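Local structure of deoxycytidylate deaminase (Cyanophage S-TIM5, 4P9E) at residues 88-93 with 109-114. The protein probably catalyses the zinc-dependent deamination of dCMP to dUMP. Sequence-based numbering, arbitrary orientation.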
loop_
_atom_site.group_PDB
_atom_site.type_symbol
_atom_site.label_atom_id
_atom_site.label_comp_id
_atom_site.label_asym_id
_atom_site.label_seq_id
_atom_site.Cartn_x
_atom_site.Cartn_y
_atom_site.Cartn_z
ATOM N N GLY A 88 5.503 -12.188 -7.787
ATOM C CA GLY A 88 6.008 -11.773 -9.084
ATOM C C GLY A 88 7.408 -11.191 -9.064
ATOM O O GLY A 88 7.953 -10.815 -10.093
ATOM N N SER A 89 8.000 -11.114 -7.887
ATOM C CA SER A 89 9.360 -10.625 -7.770
ATOM C C SER A 89 10.362 -11.722 -8.089
ATOM O O SER A 89 9.989 -12.876 -8.324
ATOM C CB SER A 89 9.619 -10.137 -6.354
ATOM O OG SER A 89 9.657 -11.238 -5.465
ATOM N N GLU A 90 11.634 -11.348 -8.082
ATOM C CA GLU A 90 12.722 -12.303 -8.230
ATOM C C GLU A 90 13.688 -12.214 -7.071
ATOM O O GLU A 90 13.928 -11.147 -6.522
ATOM C CB GLU A 90 13.477 -12.039 -9.510
ATOM C CG GLU A 90 12.579 -11.509 -10.597
ATOM C CD GLU A 90 13.139 -11.759 -11.957
ATOM O OE1 GLU A 90 13.942 -10.930 -12.431
ATOM O OE2 GLU A 90 12.782 -12.798 -12.534
ATOM N N LEU A 91 14.251 -13.351 -6.709
ATOM C CA LEU A 91 15.198 -13.408 -5.626
ATOM C C LEU A 91 16.626 -13.583 -6.151
ATOM O O LEU A 91 16.902 -14.550 -6.849
ATOM C CB LEU A 91 14.832 -14.597 -4.764
ATOM C CG LEU A 91 15.656 -14.758 -3.503
ATOM C CD1 LEU A 91 15.498 -13.515 -2.640
ATOM C CD2 LEU A 91 15.181 -15.999 -2.789
ATOM N N PHE A 92 17.528 -12.653 -5.840
ATOM C CA PHE A 92 18.955 -12.895 -6.061
ATOM C C PHE A 92 19.600 -13.296 -4.752
ATOM O O PHE A 92 19.654 -12.519 -3.812
ATOM C CB PHE A 92 19.681 -11.673 -6.601
ATOM C CG PHE A 92 19.293 -11.312 -7.986
ATOM C CD1 PHE A 92 20.118 -11.624 -9.049
ATOM C CD2 PHE A 92 18.097 -10.667 -8.242
ATOM C CE1 PHE A 92 19.750 -11.289 -10.332
ATOM C CE2 PHE A 92 17.738 -10.342 -9.525
ATOM C CZ PHE A 92 18.560 -10.652 -10.564
ATOM N N CYS A 93 20.100 -14.516 -4.686
ATOM C CA CYS A 93 20.778 -14.942 -3.491
ATOM C C CYS A 93 22.229 -15.369 -3.811
ATOM O O CYS A 93 22.518 -15.819 -4.917
ATOM C CB CYS A 93 19.966 -16.058 -2.824
ATOM S SG CYS A 93 20.410 -16.344 -1.083
ATOM N N GLY A 109 5.070 -16.675 -4.247
ATOM C CA GLY A 109 4.890 -16.267 -5.624
ATOM C C GLY A 109 6.146 -15.672 -6.223
ATOM O O GLY A 109 6.077 -14.892 -7.176
ATOM N N VAL A 110 7.294 -16.007 -5.647
ATOM C CA VAL A 110 8.564 -15.603 -6.226
ATOM C C VAL A 110 8.676 -16.261 -7.597
ATOM O O VAL A 110 8.518 -17.463 -7.735
ATOM C CB VAL A 110 9.735 -15.959 -5.313
ATOM C CG1 VAL A 110 11.061 -15.834 -6.029
ATOM C CG2 VAL A 110 9.717 -15.058 -4.091
ATOM N N LYS A 111 8.900 -15.442 -8.613
ATOM C CA LYS A 111 8.865 -15.878 -9.995
ATOM C C LYS A 111 10.094 -16.735 -10.320
ATOM O O LYS A 111 9.989 -17.820 -10.896
ATOM C CB LYS A 111 8.812 -14.637 -10.883
ATOM C CG LYS A 111 8.811 -14.902 -12.366
ATOM C CD LYS A 111 8.566 -13.614 -13.138
ATOM C CE LYS A 111 9.574 -12.525 -12.759
ATOM N NZ LYS A 111 9.244 -11.185 -13.357
ATOM N N LYS A 112 11.261 -16.238 -9.928
ATOM C CA LYS A 112 12.505 -16.908 -10.230
ATOM C C LYS A 112 13.563 -16.617 -9.164
ATOM O O LYS A 112 13.590 -15.543 -8.579
ATOM C CB LYS A 112 12.988 -16.463 -11.612
ATOM C CG LYS A 112 14.381 -16.913 -11.979
ATOM C CD LYS A 112 14.783 -16.287 -13.282
ATOM C CE LYS A 112 15.976 -16.982 -13.914
ATOM N NZ LYS A 112 16.357 -16.228 -15.125
ATOM N N VAL A 113 14.424 -17.595 -8.914
ATOM C CA VAL A 113 15.590 -17.419 -8.056
ATOM C C VAL A 113 16.924 -17.507 -8.844
ATOM O O VAL A 113 17.171 -18.478 -9.552
ATOM C CB VAL A 113 15.603 -18.459 -6.897
ATOM C CG1 VAL A 113 16.856 -18.299 -6.038
ATOM C CG2 VAL A 113 14.342 -18.347 -6.038
ATOM N N TYR A 114 17.761 -16.479 -8.723
ATOM C CA TYR A 114 19.135 -16.494 -9.220
ATOM C C TYR A 114 20.089 -16.757 -8.049
ATOM O O TYR A 114 20.021 -16.070 -7.028
ATOM C CB TYR A 114 19.509 -15.142 -9.833
ATOM C CG TYR A 114 18.700 -14.689 -11.024
ATOM C CD1 TYR A 114 19.183 -14.840 -12.310
ATOM C CD2 TYR A 114 17.462 -14.066 -10.861
ATOM C CE1 TYR A 114 18.441 -14.409 -13.413
ATOM C CE2 TYR A 114 16.711 -13.634 -11.957
ATOM C CZ TYR A 114 17.210 -13.806 -13.224
ATOM O OH TYR A 114 16.479 -13.385 -14.308
#
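Leu-91 and Cys-93 of strand 90-93 donate their backbone N-H groups to Lys-112 O and Tyr-114 O, while Tyr-114 N returns a bond to Leu-91 O (2.8 Å), the alternation of a parallel pair whose axes lie 17° apart. Two further backbone bonds join the loops before the strands, where the regular pairing has ended. Lys-111 N reaches Ser-89 O, and Gly-88 N meets Gly-109 O at 2.8 Å, from above the carbonyl plane. Gly-109 has positive phi and ends helix 99-107 in a Schellman motif.

Phe-92 and Tyr-114 rise side by side on one face of the sheet. Their rings form an offset stack with centroids 4.4 Å apart and planes at 3°. Phe-92 CZ lies 3.6 Å from Tyr-114 CD2. Both residues hold CG anti to the carbonyl carbon and turn their rings by almost the same chi2, so the planes come out parallel. Lys-112 CE lies over the rim of the other face of the Tyr-114 ring, and its NZ bonds weakly to Tyr-114 OH and forms a salt bridge with Glu-136. Tyr-12 also meets the Phe-92 ring.

The two strands and helix 99-107 form a beta-alpha-beta unit of the deaminase fold. The chain between them carries the zinc ligands Cys-98 and Cys-101. Cys-93 lies close to Glu-72, the predicted proton donor.

On the opposite face Leu-91 and Val-113 lie alongside each other, Leu-91 CB 4.0 Å from Val-113 CG2. Val-110 CG1 approaches Leu-91 CB at 4.2 Å. Ile-105 of the helix packs against all three.

Near the start of the strands, the Lys-111 chain bends at chi3 (55°) and passes beside the Glu-90 carboxylate. The salt bridge from its NZ to Glu-90 OE2 is long, at 4.0 Å. The carboxylate stands nearly perpendicular to the Tyr-114 ring, with OE1 near the ring edge.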